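PDB 2O0A: S.cerevisiae chromosome XVI reading frame ORF YPL253c from Saccharomyces cerevisiae, which recruits the minus end-directed kinesin Kar3 to microtubules and, as its heterodimer partner, cross-links antiparallel microtubules and targets Kar3 to the spindle pole body. Local coordinates for residues 11-16 with 77-82; 97-102 with 232-237; 224-229 with 253-258. All coordinates share one frame; numbering follows the deposited sequence.

Interaction 1. Residues 11-16 with 77-82; sequences RSRRLE and TQEYSV
R13 and R14 meet Q78, E79 and V82 where two helical segments run in broadly the same direction, their axes 31° apart and 9.4 Å from each other at closest approach. The polar half is a side-on grip: R13 NE donates to E79 OE1 at 2.8 Å and R13 NH2 to E79 OE2 at 3.0 Å. The guanidinium and carboxylate planes are 38° apart; OE1 is met on its syn side but tilted 31° out of the carboxylate plane, whereas OE2 uses its syn lone pair. The bend of the R13 chain at chi2 turns its NE edge toward E79. Here the N-terminal helix 4-23 of the motor homology domain, probably equivalent to the kinesin-14 neck helix, is fastened to helix 72-89 of the globular core. On the anti side of E79 OE2 a second donor arrives, Q78 NE2, at 2.8 Å. R13 NH1 reaches back weakly to E16 OE2 and lies close to R63 NH2; E16 OE1 pairs with R63, and the carboxylates probably offset these like charges. The apolar half belongs to V82. Its CG2 touches R13 CB and R14 CG, both at 4.1 Å, while V82 CG1 lies 3.9 Å from R13 O.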
ATOM      1  N   ARG A  11      -3.933   2.963 -21.338  1.00 21.82           N
ATOM      2  CA  ARG A  11      -4.877   1.986 -21.864  1.00 22.17           C
ATOM      3  C   ARG A  11      -4.657   0.616 -21.230  1.00 21.74           C
ATOM      4  O   ARG A  11      -5.622  -0.036 -20.793  1.00 22.27           O
ATOM      5  CB  ARG A  11      -4.761   1.905 -23.386  1.00 22.29           C
ATOM      6  CG  ARG A  11      -5.738   0.933 -24.024  1.00 24.07           C
ATOM      7  CD  ARG A  11      -5.541   0.823 -25.540  1.00 23.90           C
ATOM      8  NE  ARG A  11      -4.151   0.583 -25.930  0.10 24.05           N
ATOM      9  CZ  ARG A  11      -3.580  -0.615 -26.016  0.10 24.09           C
ATOM     10  NH1 ARG A  11      -4.269  -1.715 -25.734  0.10 24.12           N
ATOM     11  NH2 ARG A  11      -2.309  -0.717 -26.382  0.10 24.11           N
ATOM     12  N   SER A  12      -3.385   0.213 -21.149  1.00 20.73           N
ATOM     13  CA  SER A  12      -3.012  -1.071 -20.567  1.00 20.09           C
ATOM     14  C   SER A  12      -3.390  -1.161 -19.095  1.00 19.11           C
ATOM     15  O   SER A  12      -3.956  -2.163 -18.666  1.00 19.26           O
ATOM     16  CB  SER A  12      -1.526  -1.351 -20.736  1.00 20.02           C
ATOM     17  OG  SER A  12      -1.274  -2.698 -20.396  1.00 23.03           O
ATOM     18  N   ARG A  13      -3.104  -0.123 -18.316  1.00 17.72           N
ATOM     19  CA  ARG A  13      -3.411  -0.208 -16.883  1.00 17.37           C
ATOM     20  C   ARG A  13      -4.915  -0.283 -16.599  1.00 17.26           C
ATOM     21  O   ARG A  13      -5.343  -0.923 -15.632  1.00 16.91           O
ATOM     22  CB  ARG A  13      -2.751   0.943 -16.109  1.00 17.00           C
ATOM     23  CG  ARG A  13      -1.235   0.948 -16.232  1.00 17.78           C
ATOM     24  CD  ARG A  13      -0.590  -0.342 -15.776  1.00 17.59           C
ATOM     25  NE  ARG A  13       0.867  -0.199 -15.814  1.00 18.31           N
ATOM     26  CZ  ARG A  13       1.637  -0.469 -16.867  1.00 19.40           C
ATOM     27  NH1 ARG A  13       1.116  -0.946 -18.003  1.00 20.45           N
ATOM     28  NH2 ARG A  13       2.944  -0.276 -16.788  1.00 19.25           N
ATOM     29  N   ARG A  14      -5.715   0.376 -17.446  1.00 17.76           N
ATOM     30  CA  ARG A  14      -7.167   0.266 -17.350  1.00 18.33           C
ATOM     31  C   ARG A  14      -7.630  -1.156 -17.655  1.00 18.58           C
ATOM     32  O   ARG A  14      -8.463  -1.710 -16.930  1.00 18.48           O
ATOM     33  CB  ARG A  14      -7.837   1.277 -18.279  1.00 18.91           C
ATOM     34  CG  ARG A  14      -7.803   2.694 -17.729  1.00 19.37           C
ATOM     35  CD  ARG A  14      -8.464   3.679 -18.693  1.00 21.79           C
ATOM     36  NE  ARG A  14      -8.163   5.073 -18.367  0.10 20.77           N
ATOM     37  CZ  ARG A  14      -8.450   6.109 -19.154  0.10 20.67           C
ATOM     38  NH1 ARG A  14      -9.047   5.921 -20.326  0.10 20.70           N
ATOM     39  NH2 ARG A  14      -8.138   7.337 -18.769  0.10 21.03           N
ATOM     40  N   LEU A  15      -7.077  -1.756 -18.710  1.00 18.90           N
ATOM     41  CA  LEU A  15      -7.430  -3.134 -19.074  1.00 19.94           C
ATOM     42  C   LEU A  15      -6.960  -4.142 -18.017  1.00 19.65           C
ATOM     43  O   LEU A  15      -7.679  -5.093 -17.682  1.00 19.87           O
ATOM     44  CB  LEU A  15      -6.868  -3.502 -20.460  1.00 20.50           C
ATOM     45  CG  LEU A  15      -7.491  -2.925 -21.739  1.00 24.54           C
ATOM     46  CD1 LEU A  15      -6.701  -3.405 -22.954  1.00 26.22           C
ATOM     47  CD2 LEU A  15      -8.948  -3.341 -21.889  1.00 26.48           C
ATOM     48  N   GLU A  16      -5.769  -3.918 -17.464  1.00 19.22           N
ATOM     49  CA  GLU A  16      -5.236  -4.811 -16.438  1.00 18.60           C
ATOM     50  C   GLU A  16      -6.122  -4.812 -15.218  1.00 18.63           C
ATOM     51  O   GLU A  16      -6.412  -5.861 -14.642  1.00 19.23           O
ATOM     52  CB  GLU A  16      -3.848  -4.364 -16.022  1.00 18.77           C
ATOM     53  CG  GLU A  16      -2.791  -4.585 -17.061  1.00 19.26           C
ATOM     54  CD  GLU A  16      -1.519  -3.824 -16.754  1.00 21.22           C
ATOM     55  OE1 GLU A  16      -1.010  -3.916 -15.592  1.00 20.41           O
ATOM     56  OE2 GLU A  16      -1.033  -3.136 -17.680  1.00 21.89           O
ATOM     57  N   THR A  77       0.707   7.988  -9.922  1.00 14.44           N
ATOM     58  CA  THR A  77      -0.071   8.491 -11.070  1.00 16.48           C
ATOM     59  C   THR A  77      -0.288   7.460 -12.184  1.00 16.94           C
ATOM     60  O   THR A  77      -1.341   7.448 -12.833  1.00 18.17           O
ATOM     61  CB  THR A  77       0.550   9.777 -11.663  1.00 17.31           C
ATOM     62  OG1 THR A  77       1.887   9.521 -12.101  1.00 20.16           O
ATOM     63  CG2 THR A  77       0.606  10.861 -10.622  1.00 17.29           C
ATOM     64  N   GLN A  78       0.706   6.603 -12.407  1.00 16.63           N
ATOM     65  CA  GLN A  78       0.701   5.658 -13.527  1.00 17.33           C
ATOM     66  C   GLN A  78       0.238   4.260 -13.131  1.00 16.56           C
ATOM     67  O   GLN A  78      -0.529   3.616 -13.851  1.00 17.19           O
ATOM     68  CB  GLN A  78       2.111   5.614 -14.131  1.00 17.44           C
ATOM     69  CG  GLN A  78       2.380   4.587 -15.219  1.00 20.51           C
ATOM     70  CD  GLN A  78       3.804   4.725 -15.731  0.70 19.39           C
ATOM     71  OE1 GLN A  78       4.178   5.765 -16.292  1.00 24.89           O
ATOM     72  NE2 GLN A  78       4.608   3.697 -15.524  1.00 20.07           N
ATOM     73  N   GLU A  79       0.731   3.777 -12.002  1.00 14.78           N
ATOM     74  CA  GLU A  79       0.565   2.367 -11.676  1.00 14.34           C
ATOM     75  C   GLU A  79      -0.567   2.109 -10.700  1.00 13.93           C
ATOM     76  O   GLU A  79      -1.191   1.051 -10.757  1.00 14.81           O
ATOM     77  CB  GLU A  79       1.862   1.791 -11.091  1.00 14.32           C
ATOM     78  CG  GLU A  79       3.086   1.852 -12.047  1.00 14.83           C
ATOM     79  CD  GLU A  79       2.890   1.027 -13.319  1.00 17.74           C
ATOM     80  OE1 GLU A  79       2.055   0.096 -13.321  1.00 15.82           O
ATOM     81  OE2 GLU A  79       3.602   1.324 -14.309  1.00 17.55           O
ATOM     82  N   TYR A  80      -0.826   3.079  -9.816  1.00 12.80           N
ATOM     83  CA  TYR A  80      -1.788   2.896  -8.727  1.00 12.77           C
ATOM     84  C   TYR A  80      -3.134   3.590  -8.975  1.00 12.42           C
ATOM     85  O   TYR A  80      -4.162   3.145  -8.448  1.00 13.56           O
ATOM     86  CB  TYR A  80      -1.139   3.442  -7.448  1.00 12.59           C
ATOM     87  CG  TYR A  80      -1.982   3.362  -6.211  1.00 11.61           C
ATOM     88  CD1 TYR A  80      -2.171   2.153  -5.543  1.00 11.50           C
ATOM     89  CD2 TYR A  80      -2.560   4.518  -5.680  1.00 11.83           C
ATOM     90  CE1 TYR A  80      -2.929   2.094  -4.394  1.00 12.08           C
ATOM     91  CE2 TYR A  80      -3.315   4.455  -4.526  1.00 10.64           C
ATOM     92  CZ  TYR A  80      -3.490   3.259  -3.895  1.00 11.28           C
ATOM     93  OH  TYR A  80      -4.255   3.230  -2.759  1.00 12.52           O
ATOM     94  N   SER A  81      -3.123   4.638  -9.788  1.00 13.15           N
ATOM     95  CA  SER A  81      -4.290   5.522  -9.899  1.00 13.84           C
ATOM     96  C   SER A  81      -5.557   4.858 -10.448  1.00 13.96           C
ATOM     97  O   SER A  81      -6.659   5.226 -10.055  1.00 14.52           O
ATOM     98  CB  SER A  81      -3.959   6.773 -10.721  1.00 15.06           C
ATOM     99  OG  SER A  81      -3.741   6.424 -12.064  1.00 17.01           O
ATOM    100  N   VAL A  82      -5.430   3.885 -11.347  1.00 13.98           N
ATOM    101  CA  VAL A  82      -6.629   3.202 -11.852  1.00 14.19           C
ATOM    102  C   VAL A  82      -7.392   2.458 -10.734  1.00 14.22           C
ATOM    103  O   VAL A  82      -8.623   2.569 -10.608  1.00 14.25           O
ATOM    104  CB  VAL A  82      -6.288   2.255 -13.027  1.00 14.38           C
ATOM    105  CG1 VAL A  82      -7.522   1.499 -13.467  1.00 14.84           C
ATOM    106  CG2 VAL A  82      -5.676   3.042 -14.195  1.00 15.05           C
TER

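Interaction 2. Residues 97-102 with 232-237; sequences ISLSTT and KSIEQF
The ring of F237 meets L99 obliquely, neither squarely over a face nor edge-on: L99 CD2 lies 4.2 Å from F237 CE2, and the two side chains cross at about a right angle. Around the same ring, L228 of the adjacent strand and I282 of helix 276-289 add further apolar contacts. The other flat group is the peptide carbonyl of S100, whose oxygen has the methyl I234 CD1 only 3.2 Å away, a tight approach for a carbon and an oxygen. I234 is the wedge of the contact. With CG1 beside its backbone N (chi1 -67°), both of its branches touch L99: the CG1 branch packs against L99 CG at 4.0 Å and runs on past it to S100 and T101, its CD1 lying 3.9 Å from T101 CG2, while I234 CG2 rests 3.8 Å from L99 CD2. That leucine methyl is therefore shared between isoleucine and phenylalanine, one helical turn apart. No hydrogen bond joins the two segments; the polar end of T101 turns to D272, and L99 O accepts from N269 ND2. Helix 231-243 thus packs on the end of a central sheet strand just before the chain leaves for helix 105-116. In a kinesin motor the loop between the strand and helix corresponding to 94-99 and 105-116 is the P-loop; here that connection probably occupies the same place, in a domain that lacks a nucleotide-binding site.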
ATOM      1  N   ILE A  97      -1.285  -1.928   1.103  1.00 11.67           N
ATOM      2  CA  ILE A  97      -0.464  -2.587   2.120  1.00 11.58           C
ATOM      3  C   ILE A  97       0.943  -2.721   1.549  1.00 11.77           C
ATOM      4  O   ILE A  97       1.159  -3.497   0.617  1.00 11.66           O
ATOM      5  CB  ILE A  97      -1.061  -3.956   2.518  1.00 11.58           C
ATOM      6  CG1 ILE A  97      -2.427  -3.729   3.166  1.00 12.16           C
ATOM      7  CG2 ILE A  97      -0.099  -4.706   3.493  1.00 13.51           C
ATOM      8  CD1 ILE A  97      -3.289  -4.979   3.304  1.00 12.81           C
ATOM      9  N   SER A  98       1.870  -1.924   2.097  1.00 11.69           N
ATOM     10  CA  SER A  98       3.212  -1.802   1.554  1.00 12.08           C
ATOM     11  C   SER A  98       4.224  -2.523   2.451  1.00 12.83           C
ATOM     12  O   SER A  98       4.318  -2.214   3.639  1.00 12.66           O
ATOM     13  CB  SER A  98       3.581  -0.326   1.383  1.00 12.17           C
ATOM     14  OG  SER A  98       4.890  -0.197   0.833  1.00 13.18           O
ATOM     15  N   LEU A  99       4.941  -3.484   1.863  1.00 12.92           N
ATOM     16  CA  LEU A  99       5.998  -4.235   2.553  1.00 13.72           C
ATOM     17  C   LEU A  99       7.350  -3.746   2.076  1.00 14.62           C
ATOM     18  O   LEU A  99       7.619  -3.677   0.865  1.00 13.61           O
ATOM     19  CB  LEU A  99       5.860  -5.732   2.235  1.00 13.57           C
ATOM     20  CG  LEU A  99       4.796  -6.534   2.991  1.00 15.48           C
ATOM     21  CD1 LEU A  99       3.396  -6.030   2.753  1.00 17.69           C
ATOM     22  CD2 LEU A  99       4.883  -8.015   2.638  1.00 16.21           C
ATOM     23  N   SER A 100       8.200  -3.408   3.034  1.00 15.01           N
ATOM     24  CA  SER A 100       9.531  -2.855   2.754  1.00 16.96           C
ATOM     25  C   SER A 100      10.475  -3.423   3.785  1.00 17.88           C
ATOM     26  O   SER A 100      10.041  -3.801   4.863  1.00 17.58           O
ATOM     27  CB  SER A 100       9.512  -1.345   2.893  1.00 17.26           C
ATOM     28  OG  SER A 100       8.750  -0.723   1.845  1.00 18.41           O
ATOM     29  N   THR A 101      11.767  -3.484   3.468  1.00 18.95           N
ATOM     30  CA  THR A 101      12.742  -3.928   4.476  1.00 20.01           C
ATOM     31  C   THR A 101      13.728  -2.818   4.856  1.00 20.73           C
ATOM     32  O   THR A 101      14.656  -3.034   5.659  1.00 21.13           O
ATOM     33  CB  THR A 101      13.515  -5.198   4.027  1.00 20.33           C
ATOM     34  OG1 THR A 101      14.157  -4.937   2.773  1.00 21.38           O
ATOM     35  CG2 THR A 101      12.574  -6.397   3.901  1.00 21.32           C
ATOM     36  N   THR A 102      13.532  -1.641   4.269  1.00 21.11           N
ATOM     37  CA  THR A 102      14.323  -0.452   4.564  1.00 21.77           C
ATOM     38  C   THR A 102      13.373   0.728   4.751  1.00 22.03           C
ATOM     39  O   THR A 102      12.213   0.653   4.330  1.00 20.99           O
ATOM     40  CB  THR A 102      15.308  -0.130   3.428  1.00 21.80           C
ATOM     41  OG1 THR A 102      14.596   0.040   2.190  1.00 24.10           O
ATOM     42  CG2 THR A 102      16.340  -1.237   3.274  1.00 23.55           C
ATOM     43  N   LYS A 232      11.067  -8.050  10.390  1.00 23.59           N
ATOM     44  CA  LYS A 232      10.335  -8.540  11.555  1.00 24.20           C
ATOM     45  C   LYS A 232       8.840  -8.266  11.428  1.00 24.14           C
ATOM     46  O   LYS A 232       8.029  -9.164  11.652  1.00 24.54           O
ATOM     47  CB  LYS A 232      10.872  -7.935  12.849  1.00 24.56           C
ATOM     48  CG  LYS A 232      11.839  -8.846  13.599  1.00 27.08           C
ATOM     49  CD  LYS A 232      12.054  -8.364  15.032  1.00 27.73           C
ATOM     50  CE  LYS A 232      11.139  -9.073  16.030  0.10 27.69           C
ATOM     51  NZ  LYS A 232       9.722  -8.618  15.969  0.10 27.81           N
ATOM     52  N   SER A 233       8.497  -7.040  11.018  1.00 23.91           N
ATOM     53  CA  SER A 233       7.099  -6.642  10.853  1.00 23.91           C
ATOM     54  C   SER A 233       6.441  -7.499   9.772  1.00 23.06           C
ATOM     55  O   SER A 233       5.331  -7.992   9.949  1.00 23.07           O
ATOM     56  CB  SER A 233       6.991  -5.147  10.503  1.00 23.83           C
ATOM     57  OG  SER A 233       7.575  -4.325  11.514  1.00 27.25           O
ATOM     58  N   ILE A 234       7.147  -7.693   8.660  1.00 22.92           N
ATOM     59  CA  ILE A 234       6.635  -8.503   7.554  1.00 22.25           C
ATOM     60  C   ILE A 234       6.371  -9.953   7.979  1.00 22.87           C
ATOM     61  O   ILE A 234       5.398 -10.571   7.549  1.00 22.83           O
ATOM     62  CB  ILE A 234       7.598  -8.454   6.355  1.00 21.95           C
ATOM     63  CG1 ILE A 234       7.615  -7.042   5.759  1.00 21.38           C
ATOM     64  CG2 ILE A 234       7.220  -9.487   5.307  1.00 21.48           C
ATOM     65  CD1 ILE A 234       8.816  -6.760   4.871  1.00 21.45           C
ATOM     66  N   GLU A 235       7.266 -10.477   8.816  1.00 23.75           N
ATOM     67  CA  GLU A 235       7.152 -11.837   9.315  1.00 24.76           C
ATOM     68  C   GLU A 235       5.993 -11.993  10.282  1.00 24.69           C
ATOM     69  O   GLU A 235       5.322 -13.029  10.288  1.00 24.83           O
ATOM     70  CB  GLU A 235       8.450 -12.260   9.985  1.00 25.01           C
ATOM     71  CG  GLU A 235       9.575 -12.505   9.008  1.00 27.81           C
ATOM     72  CD  GLU A 235      10.880 -12.820   9.707  1.00 31.36           C
ATOM     73  OE1 GLU A 235      11.033 -12.458  10.898  1.00 34.16           O
ATOM     74  OE2 GLU A 235      11.758 -13.414   9.049  1.00 32.84           O
ATOM     75  N   GLN A 236       5.751 -10.948  11.073  1.00 25.33           N
ATOM     76  CA  GLN A 236       4.592 -10.902  11.959  1.00 25.27           C
ATOM     77  C   GLN A 236       3.302 -10.958  11.139  1.00 25.12           C
ATOM     78  O   GLN A 236       2.390 -11.715  11.458  1.00 25.42           O
ATOM     79  CB  GLN A 236       4.644  -9.671  12.868  1.00 26.02           C
ATOM     80  CG  GLN A 236       3.863  -9.822  14.165  0.10 25.44           C
ATOM     81  CD  GLN A 236       4.211  -8.760  15.194  0.10 25.48           C
ATOM     82  OE1 GLN A 236       3.326  -8.185  15.826  0.10 25.81           O
ATOM     83  NE2 GLN A 236       5.503  -8.498  15.370  0.10 25.59           N
ATOM     84  N   PHE A 237       3.249 -10.190  10.049  1.00 24.25           N
ATOM     85  CA  PHE A 237       2.147 -10.288   9.097  1.00 24.03           C
ATOM     86  C   PHE A 237       1.997 -11.720   8.589  1.00 24.06           C
ATOM     87  O   PHE A 237       0.909 -12.290   8.597  1.00 24.02           O
ATOM     88  CB  PHE A 237       2.370  -9.298   7.942  1.00 23.09           C
ATOM     89  CG  PHE A 237       1.664  -9.654   6.659  1.00 22.77           C
ATOM     90  CD1 PHE A 237       0.273  -9.659   6.574  1.00 23.73           C
ATOM     91  CD2 PHE A 237       2.399  -9.951   5.512  1.00 21.92           C
ATOM     92  CE1 PHE A 237      -0.369  -9.968   5.367  1.00 23.37           C
ATOM     93  CE2 PHE A 237       1.773 -10.260   4.315  1.00 22.51           C
ATOM     94  CZ  PHE A 237       0.384 -10.268   4.236  1.00 22.46           C
TER

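Interaction 3. Residues 224-229 with 253-258; sequences YFIELN and LVLKKL
Y224 presents one face of its ring to L258, whose CD2 methyl sits 3.7 Å from the ring centroid and 21° off the normal, a CH-pi contact displaced toward the rim near Y224 CD2. This is helix-on-sheet packing in the kinesin-like motor fold: helix 250-261 lies across strand 221-228 of the central mixed sheet, the short segments being 135° apart in direction and their axes 11.3 Å apart. Y224 and I226, two residues apart on the strand, point toward the helix, while F225 between them points away. L258 serves both. Its second methyl, CD1, meets I226 tip to tip, 3.6 Å from I226 CG1 and 3.7 Å from I226 CD1; CD2 is given to the tyrosine, while CD1 lies mainly against I226 and also brushes Y224 CB. Beyond L258, I226 CD1 reaches V254 CG1 at 4.3 Å, one turn earlier on the helix. L255 starts off to the flank of the strand, yet its methyl end swings back to I226; it also touches F237 and I241 of helix 231-243, which links the two helices on this face of the sheet. The contact is wholly apolar; the phenolic OH of Y224 extends past it and accepts a hydrogen bond from I165 N. I226 CG2, set anti to the backbone N (CG1 at chi1 -60°), stands 4.2 Å from L255 CD2.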
ATOM      1  N   TYR A 224      -6.895   2.935   3.737  1.00 11.12           N
ATOM      2  CA  TYR A 224      -5.883   2.602   4.739  1.00 11.43           C
ATOM      3  C   TYR A 224      -4.570   2.314   4.058  1.00 11.33           C
ATOM      4  O   TYR A 224      -4.510   1.442   3.192  1.00 11.50           O
ATOM      5  CB  TYR A 224      -6.293   1.376   5.569  1.00 13.29           C
ATOM      6  CG  TYR A 224      -7.647   1.517   6.203  1.00 13.11           C
ATOM      7  CD1 TYR A 224      -7.773   1.921   7.536  1.00 15.17           C
ATOM      8  CD2 TYR A 224      -8.803   1.223   5.472  1.00 14.82           C
ATOM      9  CE1 TYR A 224      -9.035   2.050   8.122  1.00 16.13           C
ATOM     10  CE2 TYR A 224     -10.062   1.361   6.057  1.00 14.91           C
ATOM     11  CZ  TYR A 224     -10.163   1.767   7.363  1.00 16.91           C
ATOM     12  OH  TYR A 224     -11.414   1.881   7.946  1.00 18.86           O
ATOM     13  N   PHE A 225      -3.528   3.035   4.466  1.00 10.14           N
ATOM     14  CA  PHE A 225      -2.166   2.767   4.012  1.00 10.25           C
ATOM     15  C   PHE A 225      -1.417   2.099   5.148  1.00 10.48           C
ATOM     16  O   PHE A 225      -1.199   2.699   6.210  1.00 10.54           O
ATOM     17  CB  PHE A 225      -1.504   4.077   3.594  1.00 10.78           C
ATOM     18  CG  PHE A 225      -0.064   3.948   3.179  1.00 10.47           C
ATOM     19  CD1 PHE A 225       0.329   3.037   2.212  1.00 10.44           C
ATOM     20  CD2 PHE A 225       0.889   4.809   3.717  1.00 11.08           C
ATOM     21  CE1 PHE A 225       1.671   2.946   1.803  1.00 12.62           C
ATOM     22  CE2 PHE A 225       2.229   4.736   3.313  1.00 13.18           C
ATOM     23  CZ  PHE A 225       2.624   3.799   2.351  1.00 12.31           C
ATOM     24  N   ILE A 226      -1.053   0.841   4.927  1.00 10.67           N
ATOM     25  CA  ILE A 226      -0.390   0.033   5.940  1.00 11.82           C
ATOM     26  C   ILE A 226       1.088  -0.070   5.572  1.00 11.90           C
ATOM     27  O   ILE A 226       1.423  -0.426   4.448  1.00 12.51           O
ATOM     28  CB  ILE A 226      -1.026  -1.372   6.021  1.00 11.94           C
ATOM     29  CG1 ILE A 226      -2.506  -1.275   6.392  1.00 14.04           C
ATOM     30  CG2 ILE A 226      -0.214  -2.275   6.965  1.00 14.00           C
ATOM     31  CD1 ILE A 226      -2.788  -0.588   7.729  1.00 16.82           C
ATOM     32  N   GLU A 227       1.975   0.269   6.520  1.00 11.65           N
ATOM     33  CA  GLU A 227       3.408   0.163   6.290  1.00 12.53           C
ATOM     34  C   GLU A 227       3.983  -0.933   7.175  1.00 12.95           C
ATOM     35  O   GLU A 227       3.927  -0.850   8.401  1.00 13.74           O
ATOM     36  CB  GLU A 227       4.113   1.490   6.560  1.00 12.68           C
ATOM     37  CG  GLU A 227       3.784   2.547   5.519  1.00 13.21           C
ATOM     38  CD  GLU A 227       4.377   3.896   5.878  1.00 16.94           C
ATOM     39  OE1 GLU A 227       3.714   4.668   6.594  1.00 21.95           O
ATOM     40  OE2 GLU A 227       5.484   4.187   5.422  1.00 19.83           O
ATOM     41  N   LEU A 228       4.526  -1.954   6.534  1.00 13.52           N
ATOM     42  CA  LEU A 228       5.268  -2.993   7.227  1.00 14.52           C
ATOM     43  C   LEU A 228       6.691  -2.879   6.701  1.00 14.94           C
ATOM     44  O   LEU A 228       7.009  -3.447   5.675  1.00 14.21           O
ATOM     45  CB  LEU A 228       4.655  -4.361   6.939  1.00 15.23           C
ATOM     46  CG  LEU A 228       3.257  -4.590   7.520  1.00 15.86           C
ATOM     47  CD1 LEU A 228       2.549  -5.699   6.806  1.00 16.16           C
ATOM     48  CD2 LEU A 228       3.353  -4.838   9.039  1.00 17.87           C
ATOM     49  N   ASN A 229       7.529  -2.112   7.395  1.00 16.80           N
ATOM     50  CA  ASN A 229       8.740  -1.572   6.751  1.00 18.11           C
ATOM     51  C   ASN A 229      10.062  -2.143   7.274  1.00 19.61           C
ATOM     52  O   ASN A 229      11.134  -1.563   7.050  1.00 19.71           O
ATOM     53  CB  ASN A 229       8.756  -0.032   6.783  1.00 18.26           C
ATOM     54  CG  ASN A 229       7.710   0.615   5.850  1.00 18.07           C
ATOM     55  OD1 ASN A 229       6.938  -0.065   5.139  1.00 18.85           O
ATOM     56  ND2 ASN A 229       7.690   1.944   5.857  1.00 19.46           N
ATOM     57  N   LEU A 253      -5.334  -8.316  14.091  1.00 24.58           N
ATOM     58  CA  LEU A 253      -6.748  -7.955  13.961  1.00 24.99           C
ATOM     59  C   LEU A 253      -6.966  -6.873  12.894  1.00 24.14           C
ATOM     60  O   LEU A 253      -7.911  -6.955  12.106  1.00 24.99           O
ATOM     61  CB  LEU A 253      -7.344  -7.543  15.315  1.00 25.23           C
ATOM     62  CG  LEU A 253      -7.501  -8.650  16.375  1.00 25.97           C
ATOM     63  CD1 LEU A 253      -8.113  -8.089  17.647  1.00 26.18           C
ATOM     64  CD2 LEU A 253      -8.327  -9.839  15.887  1.00 27.27           C
ATOM     65  N   VAL A 254      -6.085  -5.871  12.858  1.00 23.57           N
ATOM     66  CA  VAL A 254      -6.137  -4.850  11.791  1.00 22.14           C
ATOM     67  C   VAL A 254      -6.000  -5.468  10.393  1.00 21.32           C
ATOM     68  O   VAL A 254      -6.823  -5.218   9.506  1.00 20.69           O
ATOM     69  CB  VAL A 254      -5.051  -3.761  11.977  1.00 22.01           C
ATOM     70  CG1 VAL A 254      -4.960  -2.865  10.727  1.00 21.33           C
ATOM     71  CG2 VAL A 254      -5.351  -2.928  13.192  1.00 22.90           C
ATOM     72  N   LEU A 255      -4.960  -6.278  10.215  1.00 21.27           N
ATOM     73  CA  LEU A 255      -4.678  -6.908   8.930  1.00 20.51           C
ATOM     74  C   LEU A 255      -5.809  -7.842   8.494  1.00 20.66           C
ATOM     75  O   LEU A 255      -6.265  -7.798   7.356  1.00 20.02           O
ATOM     76  CB  LEU A 255      -3.336  -7.636   8.979  1.00 21.17           C
ATOM     77  CG  LEU A 255      -2.141  -6.683   9.063  1.00 21.80           C
ATOM     78  CD1 LEU A 255      -0.884  -7.438   9.471  1.00 23.19           C
ATOM     79  CD2 LEU A 255      -1.957  -5.998   7.729  1.00 21.80           C
ATOM     80  N   LYS A 256      -6.311  -8.638   9.430  1.00 20.90           N
ATOM     81  CA  LYS A 256      -7.431  -9.514   9.107  1.00 21.12           C
ATOM     82  C   LYS A 256      -8.665  -8.740   8.699  1.00 20.02           C
ATOM     83  O   LYS A 256      -9.363  -9.134   7.760  1.00 20.22           O
ATOM     84  CB  LYS A 256      -7.772 -10.402  10.296  1.00 21.26           C
ATOM     85  CG  LYS A 256      -6.803 -11.531  10.466  1.00 23.89           C
ATOM     86  CD  LYS A 256      -6.955 -12.202  11.824  1.00 26.57           C
ATOM     87  CE  LYS A 256      -5.887 -13.259  12.001  1.00 27.66           C
ATOM     88  NZ  LYS A 256      -6.082 -14.432  11.102  0.10 27.29           N
ATOM     89  N   LYS A 257      -8.943  -7.653   9.416  1.00 19.92           N
ATOM     90  CA  LYS A 257     -10.088  -6.803   9.118  1.00 19.67           C
ATOM     91  C   LYS A 257      -9.971  -6.164   7.743  1.00 19.20           C
ATOM     92  O   LYS A 257     -10.923  -6.136   6.984  1.00 19.46           O
ATOM     93  CB  LYS A 257     -10.262  -5.713  10.184  1.00 20.31           C
ATOM     94  CG  LYS A 257     -11.429  -4.767   9.899  1.00 22.56           C
ATOM     95  CD  LYS A 257     -12.763  -5.486  10.025  1.00 25.55           C
ATOM     96  CE  LYS A 257     -13.870  -4.518  10.329  1.00 29.00           C
ATOM     97  NZ  LYS A 257     -15.092  -5.268  10.726  1.00 31.66           N
ATOM     98  N   LEU A 258      -8.790  -5.645   7.410  1.00 18.16           N
ATOM     99  CA  LEU A 258      -8.635  -5.002   6.110  1.00 18.24           C
ATOM    100  C   LEU A 258      -8.729  -5.977   4.941  1.00 17.78           C
ATOM    101  O   LEU A 258      -9.340  -5.690   3.919  1.00 17.96           O
ATOM    102  CB  LEU A 258      -7.314  -4.243   6.060  1.00 17.62           C
ATOM    103  CG  LEU A 258      -7.238  -3.032   6.982  1.00 19.51           C
ATOM    104  CD1 LEU A 258      -5.866  -2.407   6.809  1.00 21.12           C
ATOM    105  CD2 LEU A 258      -8.342  -2.023   6.653  1.00 19.76           C
TER

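Interaction 1 closes early in the chain, before either of the others opens, and its centre lies about 25 Å from that of interaction 2 and 23 Å from that of interaction 3. Helix 72-89 leads directly into strand 94-99, so the helix pair of interaction 1 is tied to the central sheet by sequence. Interactions 2 and 3 alternate along the chain, with centres about 10 Å apart. They use neighbouring parallel strands, 94-99 and 221-228, joined by backbone bonds such as S98 N to I226 O, 2.8 Å. Successive helices 231-243 and 250-261 cover one sheet face, whereas Y80 of helix 72-89 packs on the other, giving the layered core of a motor domain.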